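Local structure of tudor and KH domain-containing protein homolog (Bombyx mori, 5VQH) at residues R136-F139 and Q140-C144; G221-V225 and G226-V230. The protein takes part in primary piRNA biogenesis and transposon repression during spermatogenesis, its Tudor domain recognising symmetrically methylated Siwi and Ago3. All coordinates share one frame; numbering follows the deposited sequence.

Contact 1: R136-F139 and Q140-C144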
ATOM      1  N   ARG A 136      -3.869  -7.464 -15.642  1.00 36.02           N
ATOM      2  CA  ARG A 136      -3.490  -8.842 -15.517  1.00 41.47           C
ATOM      3  C   ARG A 136      -2.688  -9.111 -14.262  1.00 34.65           C
ATOM      4  O   ARG A 136      -3.001 -10.015 -13.530  1.00 31.59           O
ATOM      5  CB  ARG A 136      -2.673  -9.295 -16.715  1.00 51.65           C
ATOM      6  CG  ARG A 136      -3.485  -9.520 -17.974  1.00 61.44           C
ATOM      7  CD  ARG A 136      -2.530  -9.845 -19.112  1.00 71.93           C
ATOM      8  NE  ARG A 136      -3.167  -9.770 -20.424  1.00 79.26           N
ATOM      9  CZ  ARG A 136      -2.506  -9.658 -21.577  1.00 85.06           C
ATOM     10  NH1 ARG A 136      -1.174  -9.590 -21.599  1.00 83.92           N
ATOM     11  NH2 ARG A 136      -3.184  -9.600 -22.722  1.00 88.80           N
ATOM     12  N   LEU A 137      -1.641  -8.340 -14.027  1.00 30.36           N
ATOM     13  CA  LEU A 137      -0.817  -8.603 -12.871  1.00 30.26           C
ATOM     14  C   LEU A 137      -1.561  -8.294 -11.559  1.00 28.97           C
ATOM     15  O   LEU A 137      -2.246  -7.286 -11.417  1.00 28.15           O
ATOM     16  CB  LEU A 137       0.478  -7.826 -12.977  1.00 33.29           C
ATOM     17  CG  LEU A 137       1.374  -7.860 -11.741  1.00 35.16           C
ATOM     18  CD1 LEU A 137       1.971  -9.238 -11.608  1.00 36.87           C
ATOM     19  CD2 LEU A 137       2.475  -6.816 -11.836  1.00 36.11           C
ATOM     20  N   ARG A 138      -1.430  -9.195 -10.607  1.00 28.12           N
ATOM     21  CA  ARG A 138      -2.135  -9.099  -9.330  1.00 30.86           C
ATOM     22  C   ARG A 138      -1.798  -7.762  -8.674  1.00 29.39           C
ATOM     23  O   ARG A 138      -0.702  -7.208  -8.859  1.00 29.04           O
ATOM     24  CB  ARG A 138      -1.731 -10.302  -8.433  1.00 31.56           C
ATOM     25  CG  ARG A 138      -2.257 -10.284  -7.006  1.00 34.08           C
ATOM     26  CD  ARG A 138      -1.711 -11.473  -6.216  1.00 35.76           C
ATOM     27  NE  ARG A 138      -0.242 -11.416  -6.102  1.00 34.96           N
ATOM     28  CZ  ARG A 138       0.399 -10.916  -5.056  1.00 35.89           C
ATOM     29  NH1 ARG A 138      -0.287 -10.422  -4.020  1.00 40.11           N
ATOM     30  NH2 ARG A 138       1.722 -10.896  -5.043  1.00 35.73           N
ATOM     31  N   PHE A 139      -2.732  -7.220  -7.914  1.00 28.15           N
ATOM     32  CA  PHE A 139      -2.424  -5.970  -7.213  1.00 28.62           C
ATOM     33  C   PHE A 139      -1.423  -6.263  -6.090  1.00 28.79           C
ATOM     34  O   PHE A 139      -1.690  -7.066  -5.211  1.00 32.40           O
ATOM     35  CB  PHE A 139      -3.697  -5.316  -6.691  1.00 27.19           C
ATOM     36  CG  PHE A 139      -4.639  -4.863  -7.783  1.00 26.26           C
ATOM     37  CD1 PHE A 139      -4.162  -4.261  -8.934  1.00 24.96           C
ATOM     38  CD2 PHE A 139      -6.009  -5.009  -7.633  1.00 25.47           C
ATOM     39  CE1 PHE A 139      -5.030  -3.845  -9.917  1.00 25.62           C
ATOM     40  CE2 PHE A 139      -6.894  -4.578  -8.607  1.00 26.19           C
ATOM     41  CZ  PHE A 139      -6.402  -3.989  -9.758  1.00 26.44           C
ATOM     42  N   GLN A 140      -0.263  -5.635  -6.161  1.00 27.31           N
ATOM     43  CA  GLN A 140       0.896  -6.043  -5.361  1.00 27.00           C
ATOM     44  C   GLN A 140       0.883  -5.679  -3.891  1.00 29.07           C
ATOM     45  O   GLN A 140       1.616  -6.331  -3.121  1.00 29.70           O
ATOM     46  CB  GLN A 140       2.188  -5.489  -5.960  1.00 24.70           C
ATOM     47  CG  GLN A 140       2.657  -6.161  -7.233  1.00 24.83           C
ATOM     48  CD  GLN A 140       2.845  -7.643  -7.050  1.00 25.08           C
ATOM     49  OE1 GLN A 140       3.753  -8.090  -6.363  1.00 31.06           O
ATOM     50  NE2 GLN A 140       1.947  -8.411  -7.602  1.00 26.09           N
ATOM     51  N   ALA A 141       0.063  -4.699  -3.479  1.00 28.47           N
ATOM     52  CA  ALA A 141       0.090  -4.206  -2.067  1.00 28.68           C
ATOM     53  C   ALA A 141      -0.864  -4.952  -1.162  1.00 28.45           C
ATOM     54  O   ALA A 141      -2.020  -4.963  -1.471  1.00 29.85           O
ATOM     55  CB  ALA A 141      -0.227  -2.719  -2.012  1.00 28.25           C
ATOM     56  N   MET A 142      -0.370  -5.585  -0.089  1.00 29.67           N
ATOM     57  CA  MET A 142      -1.195  -6.293   0.891  0.50 30.45           C
ATOM     58  C   MET A 142      -1.239  -5.483   2.197  1.00 31.71           C
ATOM     59  O   MET A 142      -0.202  -5.229   2.803  1.00 33.76           O
ATOM     60  CB  MET A 142      -0.612  -7.690   1.172  0.50 31.80           C
ATOM     61  CG  MET A 142      -0.152  -8.489  -0.058  0.50 32.44           C
ATOM     62  SD  MET A 142      -1.342  -8.385  -1.405  0.50 33.92           S
ATOM     63  CE  MET A 142      -2.808  -8.988  -0.558  0.50 32.16           C
ATOM     64  N   GLU A 143      -2.418  -5.070   2.636  1.00 30.63           N
ATOM     65  CA  GLU A 143      -2.519  -4.371   3.919  1.00 31.73           C
ATOM     66  C   GLU A 143      -2.074  -5.246   5.114  1.00 27.88           C
ATOM     67  O   GLU A 143      -2.434  -6.388   5.200  1.00 26.68           O
ATOM     68  CB  GLU A 143      -3.949  -3.907   4.143  1.00 33.06           C
ATOM     69  CG  GLU A 143      -4.052  -2.689   5.042  1.00 37.28           C
ATOM     70  CD  GLU A 143      -5.476  -2.434   5.457  1.00 40.13           C
ATOM     71  OE1 GLU A 143      -6.343  -2.480   4.582  1.00 46.70           O
ATOM     72  OE2 GLU A 143      -5.737  -2.205   6.648  1.00 46.74           O
ATOM     73  N   CYS A 144      -1.316  -4.696   6.047  1.00 26.89           N
ATOM     74  CA  CYS A 144      -1.007  -5.409   7.272  1.00 27.37           C
ATOM     75  C   CYS A 144      -1.063  -4.502   8.502  1.00 28.43           C
ATOM     76  O   CYS A 144      -1.248  -3.296   8.424  1.00 25.80           O
ATOM     77  CB  CYS A 144       0.394  -5.989   7.201  1.00 29.95           C
ATOM     78  SG  CYS A 144       0.818  -6.999   5.764  1.00 29.24           S
TER
HETATM   79  O   HOH W   1       2.849  -8.420  -3.727  1.00 34.85           O

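Contact 2: G221-V225 and G226-V230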
ATOM      1  N   GLY A 221      21.983 -12.226  13.393  1.00 42.59           N
ATOM      2  CA  GLY A 221      20.680 -12.557  13.962  1.00 43.56           C
ATOM      3  C   GLY A 221      19.609 -11.649  13.428  1.00 43.32           C
ATOM      4  O   GLY A 221      19.654 -11.262  12.271  1.00 48.25           O
ATOM      5  N   GLU A 222      18.652 -11.295  14.273  1.00 45.83           N
ATOM      6  CA  GLU A 222      17.447 -10.593  13.819  1.00 47.06           C
ATOM      7  C   GLU A 222      17.104  -9.329  14.584  1.00 47.03           C
ATOM      8  O   GLU A 222      17.072  -9.308  15.824  1.00 42.78           O
ATOM      9  CB  GLU A 222      16.243 -11.499  13.963  1.00 47.11           C
ATOM     10  CG  GLU A 222      16.153 -12.571  12.910  1.00 50.43           C
ATOM     11  CD  GLU A 222      15.206 -13.653  13.358  1.00 50.22           C
ATOM     12  OE1 GLU A 222      14.527 -13.420  14.392  1.00 50.02           O
ATOM     13  OE2 GLU A 222      15.153 -14.715  12.705  1.00 48.58           O
ATOM     14  N   LEU A 223      16.761  -8.303  13.818  1.00 44.99           N
ATOM     15  CA  LEU A 223      16.155  -7.117  14.367  1.00 40.87           C
ATOM     16  C   LEU A 223      14.660  -7.305  14.302  1.00 40.56           C
ATOM     17  O   LEU A 223      14.115  -7.407  13.209  1.00 43.06           O
ATOM     18  CB  LEU A 223      16.560  -5.922  13.525  1.00 41.45           C
ATOM     19  CG  LEU A 223      16.323  -4.554  14.150  1.00 41.94           C
ATOM     20  CD1 LEU A 223      17.168  -3.486  13.458  1.00 43.43           C
ATOM     21  CD2 LEU A 223      14.848  -4.204  14.070  1.00 46.70           C
ATOM     22  N   ASP A 224      14.002  -7.334  15.457  1.00 36.93           N
ATOM     23  CA  ASP A 224      12.560  -7.418  15.525  1.00 35.81           C
ATOM     24  C   ASP A 224      11.971  -6.011  15.573  1.00 36.87           C
ATOM     25  O   ASP A 224      12.059  -5.313  16.584  1.00 36.91           O
ATOM     26  CB  ASP A 224      12.176  -8.175  16.784  1.00 38.67           C
ATOM     27  CG  ASP A 224      10.673  -8.295  16.969  1.00 41.93           C
ATOM     28  OD1 ASP A 224       9.920  -7.378  16.534  1.00 40.31           O
ATOM     29  OD2 ASP A 224      10.264  -9.316  17.573  1.00 41.31           O
ATOM     30  N   VAL A 225      11.333  -5.590  14.494  1.00 39.36           N
ATOM     31  CA  VAL A 225      10.998  -4.161  14.339  1.00 35.51           C
ATOM     32  C   VAL A 225      10.066  -3.673  15.438  1.00 34.86           C
ATOM     33  O   VAL A 225      10.292  -2.644  16.045  1.00 34.31           O
ATOM     34  CB  VAL A 225      10.420  -3.873  12.966  1.00 32.78           C
ATOM     35  CG1 VAL A 225       9.848  -2.456  12.885  1.00 35.67           C
ATOM     36  CG2 VAL A 225      11.508  -4.028  11.942  1.00 32.14           C
ATOM     37  N   GLY A 226       9.056  -4.447  15.733  1.00 36.88           N
ATOM     38  CA  GLY A 226       8.165  -4.122  16.826  1.00 38.59           C
ATOM     39  C   GLY A 226       8.849  -4.161  18.178  1.00 42.75           C
ATOM     40  O   GLY A 226       8.454  -3.431  19.075  1.00 43.90           O
ATOM     41  N   ALA A 227       9.855  -5.019  18.358  1.00 44.82           N
ATOM     42  CA  ALA A 227      10.495  -5.107  19.666  1.00 44.19           C
ATOM     43  C   ALA A 227      11.364  -3.886  19.878  1.00 42.17           C
ATOM     44  O   ALA A 227      11.500  -3.400  20.995  1.00 44.03           O
ATOM     45  CB  ALA A 227      11.290  -6.398  19.814  1.00 49.40           C
ATOM     46  N   VAL A 228      11.914  -3.362  18.794  1.00 40.54           N
ATOM     47  CA  VAL A 228      12.605  -2.093  18.858  1.00 40.29           C
ATOM     48  C   VAL A 228      11.684  -0.957  19.269  1.00 42.08           C
ATOM     49  O   VAL A 228      12.102  -0.079  19.991  1.00 46.23           O
ATOM     50  CB  VAL A 228      13.211  -1.717  17.517  1.00 41.51           C
ATOM     51  CG1 VAL A 228      13.790  -0.314  17.562  1.00 40.16           C
ATOM     52  CG2 VAL A 228      14.292  -2.705  17.134  1.00 43.46           C
ATOM     53  N   LEU A 229      10.452  -0.952  18.779  1.00 41.90           N
ATOM     54  CA  LEU A 229       9.508   0.111  19.090  1.00 40.73           C
ATOM     55  C   LEU A 229       9.117   0.068  20.574  1.00 44.08           C
ATOM     56  O   LEU A 229       8.963   1.109  21.241  1.00 42.82           O
ATOM     57  CB  LEU A 229       8.246   0.011  18.218  1.00 39.98           C
ATOM     58  CG  LEU A 229       8.352   0.334  16.706  1.00 42.61           C
ATOM     59  CD1 LEU A 229       7.026   0.015  16.002  1.00 44.21           C
ATOM     60  CD2 LEU A 229       8.770   1.761  16.380  1.00 39.45           C
ATOM     61  N   VAL A 230       8.949  -1.134  21.093  1.00 45.54           N
ATOM     62  CA  VAL A 230       8.587  -1.286  22.492  1.00 50.01           C
ATOM     63  C   VAL A 230       9.740  -0.795  23.359  1.00 51.68           C
ATOM     64  O   VAL A 230       9.508  -0.067  24.306  1.00 59.02           O
ATOM     65  CB  VAL A 230       8.237  -2.747  22.844  1.00 51.81           C
ATOM     66  CG1 VAL A 230       8.076  -2.913  24.352  1.00 52.44           C
ATOM     67  CG2 VAL A 230       6.970  -3.202  22.101  1.00 50.39           C
TER
HETATM   68  O   HOH W   2       7.930  -6.730  14.645  1.00 29.41           O

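Contact 1: R136-F139 and Q140-C144
Two acceptors hold the amide nitrogen of Gln140: the carbonyl oxygen of Arg138, two residues back, and the side-chain oxygen of Gln44 on helix 43-59. The bond from Gln140 NE2 to Arg138 O is 3.2 Å long and fairly straight (164° at the hydrogen). It leaves in the plane of the amide but reaches the carbonyl from above its plane. A bend at chi2 (-57°) folds the glutamine back on its own chain and makes this possible. The same NE2 lies over one face of the Arg138 guanidinium, 3.6 Å from Arg138 NH2, with the two flat groups steeply inclined at 72°. Arg138 NH2 is itself bonded to Gln44, so one outside oxygen serves both side chains. A water lies between the two side chains, 2.8 Å from Gln140 OE1 and weakly bonded to Arg138 NH2. On the side of helix 43-59, Leu137 rests on Gln44 and Gln47, while Gln140 touches Leu48. The turn thus fastens to the long helix the segment that returns from the Tudor barrel to strand 142-146, the connection characteristic of an extended Tudor domain.

Contact 2: G221-V225 and G226-V230
One face of the Asp224 carboxylate is taken by Ala227, whose CB sits directly over Asp224 CG at 3.5 Å. From that same side the backbone N-H of Ala227 comes down on Asp224 OD1, 3.0 Å away and 66° out of the carboxylate plane. A water approaches OD1 from the other side of the plane and donates to it at 2.8 Å; it also accepts from Gly226 N, tying the carboxylate to a second N-H of the first turn. Asp224 is the N-cap of helix 225-231, closing strand 222-224 and opening the helix at once. With CG anti to the backbone N (chi1 179°), the carboxylate swings forward over the helix start, where its negative charge would be expected to interact favourably with the helix dipole. The backbone carbonyl of Asp224 works in the same turn: Val228 N binds Asp224 O at 3.0 Å, and Ala227 N adds only a weak bond to that oxygen.

Flanking the cap is a hydrophobic staple, the apolar contact between the residue before the N-cap and the fourth helical position after it. Leu223 CD2 meets Val228 CG2 at 3.5 Å, their side chains crossing obliquely where the segment axes turn by 57°. Beyond the staple, Val228 packs on Arg175 and Leu179 of helix 170-179, and Val225 presses on Phe176 and Leu179, so the helix lies against a second one. Strand 222-224 meanwhile pairs with strand 207-217, and Glu222 makes a salt bridge to Arg191. The next helical bond runs from Leu229 N to Val225 O at 3.2 Å, and Leu229 CG rests 3.6 Å from that same Val225 O.

In the fold
Contacts 1 and 2 lie in series along the chain, their centres 26 Å apart and their nearest atoms about 12 Å apart, without touching. They are joined through strand 207-217, which runs parallel to strand 142-146 of contact 1 and antiparallel to strand 222-224 of contact 2. Contact 1 is the one near the ligand: the side chain of Ala141 lies about 9 Å from the bound dimethylarginine, and backbone hydrogen bonding between Ala141 and Leu114 and a hydrogen bond from Gln140 N to Asp115 OD1 tie it to the segment between the pocket residues Tyr113 and Tyr116. The centre of contact 2, at the start of helix 225-231, is about 22 Å from the centre of the chain.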